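Local structure of GCN5-related N-acetyltransferase (Sphaerobacter thermophilus, 3TT2) at residues V254-P257 / W258-R261; P167-P170 / E171-A175; E46-L49 / R50-G54; Q269-F272 / G273-R277. The protein probably transfers an acyl group, most likely the acetyl of acetyl-coenzyme A, to an acceptor whose identity is not established. One frame throughout, in Å; residues are numbered along the deposited sequence.

Contact 1. Residues V254-P257 / W258-R261. With SO4 (sulfate ion), chain B.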
loop_
_atom_site.group_PDB
_atom_site.type_symbol
_atom_site.label_atom_id
_atom_site.label_comp_id
_atom_site.label_asym_id
_atom_site.label_seq_id
_atom_site.Cartn_x
_atom_site.Cartn_y
_atom_site.Cartn_z
ATOM N N VAL A 254 13.319 -12.056 5.637
ATOM C CA VAL A 254 14.166 -13.006 6.327
ATOM C C VAL A 254 14.804 -12.316 7.508
ATOM O O VAL A 254 15.211 -11.172 7.398
ATOM C CB VAL A 254 15.222 -13.599 5.369
ATOM C CG1 VAL A 254 16.040 -14.654 6.063
ATOM C CG2 VAL A 254 14.539 -14.214 4.168
ATOM N N ARG A 255 14.857 -12.994 8.654
ATOM C CA ARG A 255 15.559 -12.474 9.831
ATOM C C ARG A 255 17.048 -12.395 9.538
ATOM O O ARG A 255 17.568 -13.211 8.786
ATOM C CB ARG A 255 15.244 -13.341 11.045
ATOM C CG ARG A 255 13.888 -12.993 11.630
ATOM C CD ARG A 255 13.249 -14.097 12.400
ATOM N NE ARG A 255 14.041 -14.445 13.564
ATOM C CZ ARG A 255 13.527 -14.903 14.700
ATOM N NH1 ARG A 255 12.209 -15.040 14.812
ATOM N NH2 ARG A 255 14.330 -15.216 15.716
ATOM N N ARG A 256 17.730 -11.405 10.110
ATOM C CA ARG A 256 19.108 -11.087 9.695
ATOM C C ARG A 256 20.111 -12.248 9.633
ATOM O O ARG A 256 20.853 -12.360 8.659
ATOM C CB ARG A 256 19.681 -9.891 10.468
ATOM C CG ARG A 256 21.140 -9.551 10.113
ATOM C CD ARG A 256 21.591 -8.212 10.706
ATOM N NE ARG A 256 20.775 -7.107 10.201
ATOM C CZ ARG A 256 20.030 -6.307 10.960
ATOM N NH1 ARG A 256 20.006 -6.470 12.276
ATOM N NH2 ARG A 256 19.317 -5.334 10.405
ATOM N N PRO A 257 20.132 -13.119 10.654
ATOM C CA PRO A 257 21.110 -14.210 10.639
ATOM C C PRO A 257 20.927 -15.166 9.470
ATOM O O PRO A 257 21.858 -15.896 9.123
ATOM C CB PRO A 257 20.786 -14.976 11.911
ATOM C CG PRO A 257 20.115 -14.005 12.781
ATOM C CD PRO A 257 19.314 -13.157 11.874
ATOM N N TRP A 258 19.724 -15.222 8.906
ATOM C CA TRP A 258 19.494 -16.118 7.776
ATOM C C TRP A 258 19.541 -15.550 6.363
ATOM O O TRP A 258 19.183 -16.239 5.413
ATOM C CB TRP A 258 18.306 -17.035 8.013
ATOM C CG TRP A 258 18.519 -17.858 9.237
ATOM C CD1 TRP A 258 19.151 -19.071 9.323
ATOM C CD2 TRP A 258 18.157 -17.499 10.567
ATOM N NE1 TRP A 258 19.170 -19.500 10.631
ATOM C CE2 TRP A 258 18.565 -18.549 11.411
ATOM C CE3 TRP A 258 17.500 -16.398 11.126
ATOM C CZ2 TRP A 258 18.349 -18.527 12.778
ATOM C CZ3 TRP A 258 17.277 -16.380 12.485
ATOM C CH2 TRP A 258 17.698 -17.436 13.297
ATOM N N ARG A 259 19.906 -14.287 6.223
ATOM C CA ARG A 259 19.948 -13.671 4.903
ATOM C C ARG A 259 21.071 -14.216 4.019
ATOM O O ARG A 259 22.039 -14.795 4.514
ATOM C CB ARG A 259 20.041 -12.147 5.013
ATOM C CG ARG A 259 18.708 -11.457 5.269
ATOM C CD ARG A 259 18.929 -10.132 5.969
ATOM N NE ARG A 259 17.678 -9.545 6.435
ATOM C CZ ARG A 259 17.585 -8.426 7.151
ATOM N NH1 ARG A 259 18.677 -7.754 7.510
ATOM N NH2 ARG A 259 16.390 -7.977 7.514
ATOM N N GLY A 260 20.919 -14.040 2.706
ATOM C CA GLY A 260 21.922 -14.471 1.743
ATOM C C GLY A 260 21.926 -15.966 1.456
ATOM O O GLY A 260 22.904 -16.502 0.940
ATOM N N ARG A 261 20.886 -16.659 1.898
ATOM C CA ARG A 261 20.680 -18.059 1.550
ATOM C C ARG A 261 19.649 -18.324 0.459
ATOM O O ARG A 261 19.333 -19.476 0.177
ATOM C CB ARG A 261 20.363 -18.879 2.786
ATOM C CG ARG A 261 21.374 -18.698 3.851
ATOM C CD ARG A 261 21.034 -19.556 5.050
ATOM N NE ARG A 261 21.906 -19.227 6.169
ATOM C CZ ARG A 261 22.092 -20.000 7.227
ATOM N NH1 ARG A 261 22.913 -19.607 8.195
ATOM N NH2 ARG A 261 21.467 -21.165 7.317
HETATM S S SO4 B . 17.426 -12.955 1.314
HETATM O O1 SO4 B . 17.021 -14.337 1.528
HETATM O O2 SO4 B . 17.558 -12.660 -0.089
HETATM O O3 SO4 B . 16.469 -12.036 1.929
HETATM O O4 SO4 B . 18.755 -12.751 1.876
HETATM O O HOH W 1 22.815 -16.470 6.651
#
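Arg-259 runs back across Val-254 and Arg-256 in the turn that joins strand 246-254 to helix 263-278. In the GCN5-related acetyltransferase fold this is the place of the pyrophosphate-binding loop, and Arg-259 is probably the first residue of its R/Q-x-x-G-x-G/A signature. From the base outward, Arg-259 CB lies 3.4 Å from sulfate O4, and CG stays on the same oxygen. CD then passes over the backbone of Arg-256, 3.9 Å from its CA. This course follows from CG standing opposite the carbonyl carbon (chi1 -81°) and from a chain extended as far as NE. There NE gives a weak, bent bond to Val-254 O, at 3.1 Å and 135°. One face of the guanidinium covers Arg-256 CA, while NH1 ends 3.5 Å from Arg-256 NE, the two guanidinium planes being 78° apart.

The backbone is pinned separately: Arg-259 N donates to Arg-256 O, and Trp-258 N to Arg-255 O at 3.0 Å. Pro-257 CB sits over one face of the Trp-258 six-membered ring, 3.8 Å from its centroid, a CH-pi contact, and Arg-255 CB meets the same ring at its edge. Helix 184-194 receives Arg-255 through Ala-190 and Ala-194.

The sulfate, probably from the crystallisation liquor, accepts from Gly-260 N at O4, 2.7 Å away, consistent with a loop made for phosphate. A single water donates to Pro-257 O and Arg-259 O and accepts from Arg-261 NE, 2.9 Å distant.

Contact 2. Residues P167-P170 / E171-A175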
loop_
_atom_site.group_PDB
_atom_site.type_symbol
_atom_site.label_atom_id
_atom_site.label_comp_id
_atom_site.label_asym_id
_atom_site.label_seq_id
_atom_site.Cartn_x
_atom_site.Cartn_y
_atom_site.Cartn_z
ATOM N N PRO A 167 10.317 -24.398 -5.686
ATOM C CA PRO A 167 11.219 -23.651 -4.819
ATOM C C PRO A 167 12.470 -24.466 -4.615
ATOM O O PRO A 167 12.341 -25.674 -4.436
ATOM C CB PRO A 167 10.440 -23.600 -3.512
ATOM C CG PRO A 167 9.004 -23.693 -3.930
ATOM C CD PRO A 167 9.037 -24.691 -5.021
ATOM N N GLU A 168 13.645 -23.851 -4.660
ATOM C CA GLU A 168 14.841 -24.559 -4.253
ATOM C C GLU A 168 15.175 -24.071 -2.850
ATOM O O GLU A 168 15.689 -22.961 -2.659
ATOM C CB GLU A 168 16.001 -24.245 -5.198
ATOM C CG GLU A 168 15.850 -24.793 -6.614
ATOM C CD GLU A 168 17.098 -24.563 -7.472
ATOM O OE1 GLU A 168 18.115 -24.065 -6.933
ATOM O OE2 GLU A 168 17.059 -24.880 -8.685
ATOM N N TRP A 169 14.926 -24.923 -1.862
ATOM C CA TRP A 169 15.165 -24.528 -0.482
ATOM C C TRP A 169 16.603 -24.803 -0.054
ATOM O O TRP A 169 17.153 -25.884 -0.282
ATOM C CB TRP A 169 14.185 -25.206 0.474
ATOM C CG TRP A 169 12.834 -24.680 0.404
ATOM C CD1 TRP A 169 11.860 -25.117 -0.389
ATOM C CD2 TRP A 169 12.279 -23.602 1.178
ATOM N NE1 TRP A 169 10.704 -24.386 -0.190
ATOM C CE2 TRP A 169 10.944 -23.445 0.771
ATOM C CE3 TRP A 169 12.784 -22.755 2.161
ATOM C CZ2 TRP A 169 10.102 -22.474 1.313
ATOM C CZ3 TRP A 169 11.950 -21.794 2.700
ATOM C CH2 TRP A 169 10.621 -21.666 2.280
ATOM N N PRO A 170 17.203 -23.811 0.587
ATOM C CA PRO A 170 18.567 -23.828 1.105
ATOM C C PRO A 170 18.719 -25.000 2.065
ATOM O O PRO A 170 17.727 -25.321 2.698
ATOM C CB PRO A 170 18.643 -22.516 1.886
ATOM C CG PRO A 170 17.554 -21.677 1.358
ATOM C CD PRO A 170 16.462 -22.614 1.013
ATOM N N GLU A 171 19.899 -25.611 2.191
ATOM C CA GLU A 171 20.041 -26.764 3.089
ATOM C C GLU A 171 19.614 -26.426 4.521
ATOM O O GLU A 171 20.137 -25.483 5.126
ATOM C CB GLU A 171 21.487 -27.273 3.100
ATOM C CG GLU A 171 21.971 -27.795 1.742
ATOM C CD GLU A 171 23.449 -28.260 1.740
ATOM O OE1 GLU A 171 24.238 -27.853 2.638
ATOM O OE2 GLU A 171 23.818 -29.036 0.820
ATOM N N GLY A 172 18.680 -27.207 5.064
ATOM C CA GLY A 172 18.295 -27.072 6.458
ATOM C C GLY A 172 17.119 -26.162 6.746
ATOM O O GLY A 172 16.794 -25.911 7.904
ATOM N N ILE A 173 16.490 -25.659 5.689
ATOM C CA ILE A 173 15.336 -24.799 5.812
ATOM C C ILE A 173 14.284 -25.393 4.912
ATOM O O ILE A 173 14.614 -25.908 3.838
ATOM C CB ILE A 173 15.603 -23.384 5.296
ATOM C CG1 ILE A 173 16.902 -22.818 5.866
ATOM C CG2 ILE A 173 14.417 -22.489 5.606
ATOM C CD1 ILE A 173 16.848 -22.538 7.331
ATOM N N THR A 174 13.030 -25.361 5.365
ATOM C CA THR A 174 11.907 -25.868 4.586
ATOM C C THR A 174 10.681 -25.014 4.861
ATOM O O THR A 174 10.660 -24.233 5.802
ATOM C CB THR A 174 11.554 -27.376 4.863
ATOM O OG1 THR A 174 10.940 -27.516 6.146
ATOM C CG2 THR A 174 12.771 -28.287 4.781
ATOM N N ALA A 175 9.666 -25.170 4.019
ATOM C CA ALA A 175 8.413 -24.446 4.161
ATOM C C ALA A 175 7.542 -25.022 5.258
ATOM O O ALA A 175 7.439 -26.239 5.403
ATOM C CB ALA A 175 7.657 -24.486 2.852
#
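Trp-169 lays its indole against the start of strand 173-177, one ring face turned to the backbone of Thr-174 and Ala-175. On the NE1 side of the benzene ring, Trp-169 CZ2 is 3.5 Å from the methyl carbon Ala-175 CB. On the other flank Trp-169 CE3 touches Ile-173 CG2 at 3.8 Å, the two side chains crossing at about a right angle. Trp-169 CB, in turn, approaches Ile-173 O at 3.5 Å.

What brings the chain back under the indole is the turn from Pro-170 to Ile-173. It is closed by Ile-173 N donating to Pro-170 O at 3.3 Å with an N-H...O angle of 153°. Gly-172 takes its third position with phi 93°, where a CB would press on the preceding carbonyl oxygen, a conformation that glycine adopts far more easily than other residues.

Further out, Trp-169 NE1 is hydrogen-bonded to Glu-270 OE2, which helps to hold the ring at its rotation. Ala-266 and Leu-267 of helix 263-278 and Ala-226 of strand 223-228 also touch the indole. With an alanine here, Glu-270 would probably lose its indole mate and a gap would open between helix 263-278 and Ala-175.

The whole is a type II beta turn, with glycine in its third position as is common, and it leads into 173-177, an outermost strand paired antiparallel with 223-228.

Contact 3. Residues E46-L49 / R50-G54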
loop_
_atom_site.group_PDB
_atom_site.type_symbol
_atom_site.label_atom_id
_atom_site.label_comp_id
_atom_site.label_asym_id
_atom_site.label_seq_id
_atom_site.Cartn_x
_atom_site.Cartn_y
_atom_site.Cartn_z
ATOM N N GLU A 46 -16.986 -1.248 -7.182
ATOM C CA GLU A 46 -16.791 -2.342 -6.251
ATOM C C GLU A 46 -15.535 -2.159 -5.400
ATOM O O GLU A 46 -15.564 -2.379 -4.187
ATOM C CB GLU A 46 -16.683 -3.633 -7.030
ATOM C CG GLU A 46 -16.616 -4.852 -6.169
ATOM C CD GLU A 46 -16.611 -6.122 -6.988
ATOM O OE1 GLU A 46 -17.448 -6.247 -7.916
ATOM O OE2 GLU A 46 -15.759 -6.990 -6.710
ATOM N N GLU A 47 -14.433 -1.765 -6.035
ATOM C CA GLU A 47 -13.186 -1.510 -5.313
ATOM C C GLU A 47 -13.324 -0.326 -4.365
ATOM O O GLU A 47 -12.893 -0.393 -3.217
ATOM C CB GLU A 47 -12.022 -1.259 -6.277
ATOM C CG GLU A 47 -11.333 -2.524 -6.755
ATOM C CD GLU A 47 -10.144 -2.244 -7.655
ATOM O OE1 GLU A 47 -10.031 -2.898 -8.720
ATOM O OE2 GLU A 47 -9.318 -1.378 -7.292
ATOM N N VAL A 48 -13.922 0.755 -4.864
ATOM C CA VAL A 48 -14.155 1.963 -4.076
ATOM C C VAL A 48 -14.885 1.617 -2.784
ATOM O O VAL A 48 -14.421 1.948 -1.696
ATOM C CB VAL A 48 -14.940 3.018 -4.894
ATOM C CG1 VAL A 48 -15.556 4.070 -4.002
ATOM C CG2 VAL A 48 -14.038 3.671 -5.921
ATOM N N LEU A 49 -16.006 0.915 -2.917
ATOM C CA LEU A 49 -16.804 0.462 -1.782
ATOM C C LEU A 49 -16.016 -0.359 -0.784
ATOM O O LEU A 49 -16.312 -0.339 0.410
ATOM C CB LEU A 49 -17.940 -0.409 -2.280
ATOM C CG LEU A 49 -18.925 0.303 -3.187
ATOM C CD1 LEU A 49 -19.650 -0.742 -4.009
ATOM C CD2 LEU A 49 -19.883 1.144 -2.356
ATOM N N ARG A 50 -15.046 -1.113 -1.295
ATOM C CA ARG A 50 -14.185 -1.938 -0.458
ATOM C C ARG A 50 -13.119 -1.110 0.255
ATOM O O ARG A 50 -12.841 -1.324 1.433
ATOM C CB ARG A 50 -13.513 -3.027 -1.289
ATOM C CG ARG A 50 -12.426 -3.774 -0.530
ATOM C CD ARG A 50 -11.697 -4.796 -1.398
ATOM N NE ARG A 50 -12.596 -5.791 -1.976
ATOM C CZ ARG A 50 -13.048 -5.750 -3.226
ATOM N NH1 ARG A 50 -12.687 -4.758 -4.031
ATOM N NH2 ARG A 50 -13.861 -6.698 -3.668
ATOM N N ASP A 51 -12.515 -0.168 -0.460
ATOM C CA ASP A 51 -11.514 0.705 0.138
ATOM C C ASP A 51 -12.172 1.731 1.067
ATOM O O ASP A 51 -11.489 2.495 1.751
ATOM C CB ASP A 51 -10.660 1.397 -0.934
ATOM C CG ASP A 51 -10.000 0.409 -1.895
ATOM O OD1 ASP A 51 -10.144 -0.817 -1.693
ATOM O OD2 ASP A 51 -9.330 0.858 -2.853
ATOM N N TRP A 52 -13.501 1.759 1.074
ATOM C CA TRP A 52 -14.236 2.632 1.978
ATOM C C TRP A 52 -14.624 1.904 3.250
ATOM O O TRP A 52 -15.273 2.481 4.126
ATOM C CB TRP A 52 -15.501 3.149 1.313
ATOM C CG TRP A 52 -15.296 4.331 0.451
ATOM C CD1 TRP A 52 -14.165 5.086 0.346
ATOM C CD2 TRP A 52 -16.254 4.912 -0.442
ATOM N NE1 TRP A 52 -14.360 6.111 -0.551
ATOM C CE2 TRP A 52 -15.634 6.023 -1.054
ATOM C CE3 TRP A 52 -17.576 4.603 -0.786
ATOM C CZ2 TRP A 52 -16.295 6.826 -1.994
ATOM C CZ3 TRP A 52 -18.221 5.398 -1.713
ATOM C CH2 TRP A 52 -17.581 6.495 -2.306
ATOM N N GLU A 53 -14.249 0.629 3.332
ATOM C CA GLU A 53 -14.609 -0.197 4.477
ATOM C C GLU A 53 -14.003 0.380 5.745
ATOM O O GLU A 53 -14.684 0.516 6.761
ATOM C CB GLU A 53 -14.189 -1.663 4.275
ATOM C CG GLU A 53 -15.105 -2.452 3.314
ATOM C CD GLU A 53 -15.031 -3.972 3.484
ATOM O OE1 GLU A 53 -14.226 -4.458 4.311
ATOM O OE2 GLU A 53 -15.792 -4.682 2.789
ATOM N N GLY A 54 -12.728 0.733 5.683
ATOM C CA GLY A 54 -12.080 1.330 6.833
ATOM C C GLY A 54 -12.570 2.716 7.224
ATOM O O GLY A 54 -13.029 2.930 8.346
#
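Val-48 and Trp-52, four residues apart, lie side by side and point the same way, with the valine methyl set squarely over the indole. Val-48 CG1 is 3.4 Å from the centroid of the six-membered ring and only 8° off its normal, a face-on CH-pi contact. Its position follows from the valine torsion, which carries CG1 to the side opposite its own backbone N (chi1 162°). Val-48 O faces the same ring nearer its root, 3.3 Å from Trp-52 CG. Leu-49 adds a looser touch, CD2 to Trp-52 CE3 at 4.4 Å.

Glu-46 and Arg-50 are likewise alongside each other. Arg-50 bends at its third torsion, and NH2 comes to 3.6 Å from Glu-46 OE2, a long salt bridge. The oxygen sits at the guanidinium edge, close to its plane, although the carboxylate is turned 61° against it. Glu-47 instead crosses the arginine, offering CG to NH1 at 3.8 Å. Beneath these pairs the helix 45-51 is carried by Arg-50 N to Glu-46 O and by Asp-51 N to Glu-47 O, the latter 2.8 Å long.

Trp-52 NE1 is hydrogen-bonded to Tyr-74 OH, and its ring also packs on Ala-23 and Ile-26 of helix 23-36. A serine in place of this tryptophan would probably leave Tyr-74 without this donor and open a gap between Val-48 and helix 23-36.

The chemistry thus divides the segment: Val-48, Leu-49 and Trp-52 pack against helix 23-36 of the N-acetyltransferase region, whereas the long, edge-on ion pair on the exposed side probably adds little holding force.

Contact 4. Residues Q269-F272 / G273-R277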
loop_
_atom_site.group_PDB
_atom_site.type_symbol
_atom_site.label_atom_id
_atom_site.label_comp_id
_atom_site.label_asym_id
_atom_site.label_seq_id
_atom_site.Cartn_x
_atom_site.Cartn_y
_atom_site.Cartn_z
ATOM N N GLN A 269 8.486 -18.252 -4.405
ATOM C CA GLN A 269 8.182 -19.338 -5.339
ATOM C C GLN A 269 7.170 -20.332 -4.755
ATOM O O GLN A 269 6.238 -20.755 -5.446
ATOM C CB GLN A 269 9.460 -20.048 -5.788
ATOM C CG GLN A 269 10.281 -19.241 -6.775
ATOM C CD GLN A 269 11.636 -19.887 -7.128
ATOM O OE1 GLN A 269 12.235 -20.623 -6.323
ATOM N NE2 GLN A 269 12.121 -19.602 -8.345
ATOM N N GLU A 270 7.339 -20.681 -3.483
ATOM C CA GLU A 270 6.376 -21.538 -2.796
ATOM C C GLU A 270 4.962 -20.924 -2.676
ATOM O O GLU A 270 3.964 -21.619 -2.925
ATOM C CB GLU A 270 6.908 -21.958 -1.429
ATOM C CG GLU A 270 6.048 -22.974 -0.698
ATOM C CD GLU A 270 6.483 -24.419 -0.905
ATOM O OE1 GLU A 270 5.589 -25.282 -1.039
ATOM O OE2 GLU A 270 7.701 -24.702 -0.922
ATOM N N VAL A 271 4.881 -19.640 -2.310
ATOM C CA VAL A 271 3.594 -18.938 -2.195
ATOM C C VAL A 271 2.895 -18.899 -3.545
ATOM O O VAL A 271 1.694 -19.104 -3.632
ATOM C CB VAL A 271 3.738 -17.497 -1.664
ATOM C CG1 VAL A 271 2.402 -16.923 -1.373
ATOM C CG2 VAL A 271 4.470 -17.510 -0.397
ATOM N N PHE A 272 3.664 -18.655 -4.597
ATOM C CA PHE A 272 3.127 -18.656 -5.945
ATOM C C PHE A 272 2.558 -20.022 -6.326
ATOM O O PHE A 272 1.556 -20.126 -7.022
ATOM C CB PHE A 272 4.186 -18.194 -6.945
ATOM C CG PHE A 272 4.568 -16.749 -6.785
ATOM C CD1 PHE A 272 3.810 -15.912 -6.001
ATOM C CD2 PHE A 272 5.688 -16.230 -7.420
ATOM C CE1 PHE A 272 4.156 -14.582 -5.859
ATOM C CE2 PHE A 272 6.039 -14.897 -7.283
ATOM C CZ PHE A 272 5.278 -14.075 -6.501
ATOM N N GLY A 273 3.192 -21.078 -5.858
ATOM C CA GLY A 273 2.690 -22.394 -6.162
ATOM C C GLY A 273 1.337 -22.600 -5.523
ATOM O O GLY A 273 0.450 -23.161 -6.140
ATOM N N VAL A 274 1.177 -22.135 -4.290
ATOM C CA VAL A 274 -0.093 -22.266 -3.584
ATOM C C VAL A 274 -1.213 -21.508 -4.301
ATOM O O VAL A 274 -2.329 -22.019 -4.450
ATOM C CB VAL A 274 0.007 -21.746 -2.154
ATOM C CG1 VAL A 274 -1.364 -21.641 -1.546
ATOM C CG2 VAL A 274 0.905 -22.644 -1.318
ATOM N N TYR A 275 -0.899 -20.295 -4.751
ATOM C CA TYR A 275 -1.850 -19.478 -5.491
ATOM C C TYR A 275 -2.190 -20.147 -6.799
ATOM O O TYR A 275 -3.354 -20.156 -7.232
ATOM C CB TYR A 275 -1.264 -18.105 -5.813
ATOM C CG TYR A 275 -1.382 -17.077 -4.722
ATOM C CD1 TYR A 275 -2.620 -16.612 -4.306
ATOM C CD2 TYR A 275 -0.252 -16.540 -4.137
ATOM C CE1 TYR A 275 -2.725 -15.655 -3.302
ATOM C CE2 TYR A 275 -0.341 -15.599 -3.143
ATOM C CZ TYR A 275 -1.575 -15.159 -2.719
ATOM O OH TYR A 275 -1.644 -14.202 -1.730
ATOM N N TYR A 276 -1.161 -20.675 -7.451
ATOM C CA TYR A 276 -1.371 -21.242 -8.762
ATOM C C TYR A 276 -2.271 -22.445 -8.648
ATOM O O TYR A 276 -3.220 -22.586 -9.396
ATOM C CB TYR A 276 -0.073 -21.641 -9.443
ATOM C CG TYR A 276 -0.331 -22.403 -10.724
ATOM C CD1 TYR A 276 -0.705 -21.731 -11.900
ATOM C CD2 TYR A 276 -0.233 -23.799 -10.766
ATOM C CE1 TYR A 276 -0.965 -22.431 -13.082
ATOM C CE2 TYR A 276 -0.490 -24.504 -11.945
ATOM C CZ TYR A 276 -0.852 -23.809 -13.088
ATOM O OH TYR A 276 -1.100 -24.490 -14.237
ATOM N N ARG A 277 -1.999 -23.318 -7.695
ATOM C CA ARG A 277 -2.766 -24.546 -7.697
ATOM C C ARG A 277 -4.119 -24.362 -6.998
ATOM O O ARG A 277 -4.964 -25.244 -6.981
ATOM C CB ARG A 277 -1.906 -25.743 -7.256
ATOM C CG ARG A 277 -1.844 -26.042 -5.803
ATOM C CD ARG A 277 -0.710 -27.043 -5.595
ATOM N NE ARG A 277 0.589 -26.378 -5.475
ATOM C CZ ARG A 277 1.114 -25.969 -4.322
ATOM N NH1 ARG A 277 0.465 -26.168 -3.172
ATOM N NH2 ARG A 277 2.291 -25.364 -4.318
HETATM O O HOH W 2 4.462 -24.575 -3.407
#
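Val-271 and Tyr-275 make the main apolar touch of this helical turn, their side chains running side by side in one direction. Val-271 CG1 comes to 3.5 Å from Tyr-275 CE2, having been placed opposite its backbone N (chi1 -171°). At the root of the same tyrosine, Phe-272 CA lies at the ring edge, near its plane.

Backbone hydrogen bonds of the regular i to i+4 kind form the second group. Gly-273 N donates to Gln-269 O and Val-274 N to Glu-270 O, while Tyr-275 N reaches Val-271 O with an N-H...O angle of 163°. Tyr-276 N to Phe-272 O is the shortest, at 2.8 Å. This ladder belongs to helix 263-278, the middle of a beta-alpha-beta crossover between strands 246-254 and 282-290, the element that in acetyltransferases of this family follows the pyrophosphate-binding loop. Its buried flank meets strand 282-290 where Phe-272 and Tyr-275 touch Val-283, and strand 223-228 where Val-271 touches Leu-224. Tyr-275 OH is hydrogen-bonded to Gln-241 O.

Polar links make up the third group. Arg-277 curls back along the helix through bends at its first and third torsions (chi1 89°), and one face of its guanidinium lies over Val-274 CA and Gly-273 O, the oxygen 3.0 Å from the plane and offset toward the rim. The lack of a side chain at Gly-273 permits this, since a CB there would run into Arg-277 NH2. Glu-270 OE1 stays 4.7 Å from Arg-277 NH2; a water lies between them, bonded weakly to OE1, while its short approach to NH2 is doubtful. The same water donates to Glu-270 O at 3.0 Å, while Glu-270 OE2 is engaged by Trp-169.

From the N terminus, contact 3 comes first, on the helix 45-51 in the N-terminal acetyltransferase region, beside helix 23-36. Contact 2 follows, closing the turn that leads into strand 173-177; contact 1 then closes the turn after strand 246-254, and contact 4 lies farther along in helix 263-278. All four are local and in series, so none nests in or crosses another. Contact 2 touches both later ones, Pro-170 CG meeting Arg-261 O at 3.1 Å and Pro-167 CG meeting Glu-270 OE2, and so joins the edge strand to loop and helix. Contact 3 touches none of the others; the centre of even the nearest, contact 4, is about 27 Å from its own.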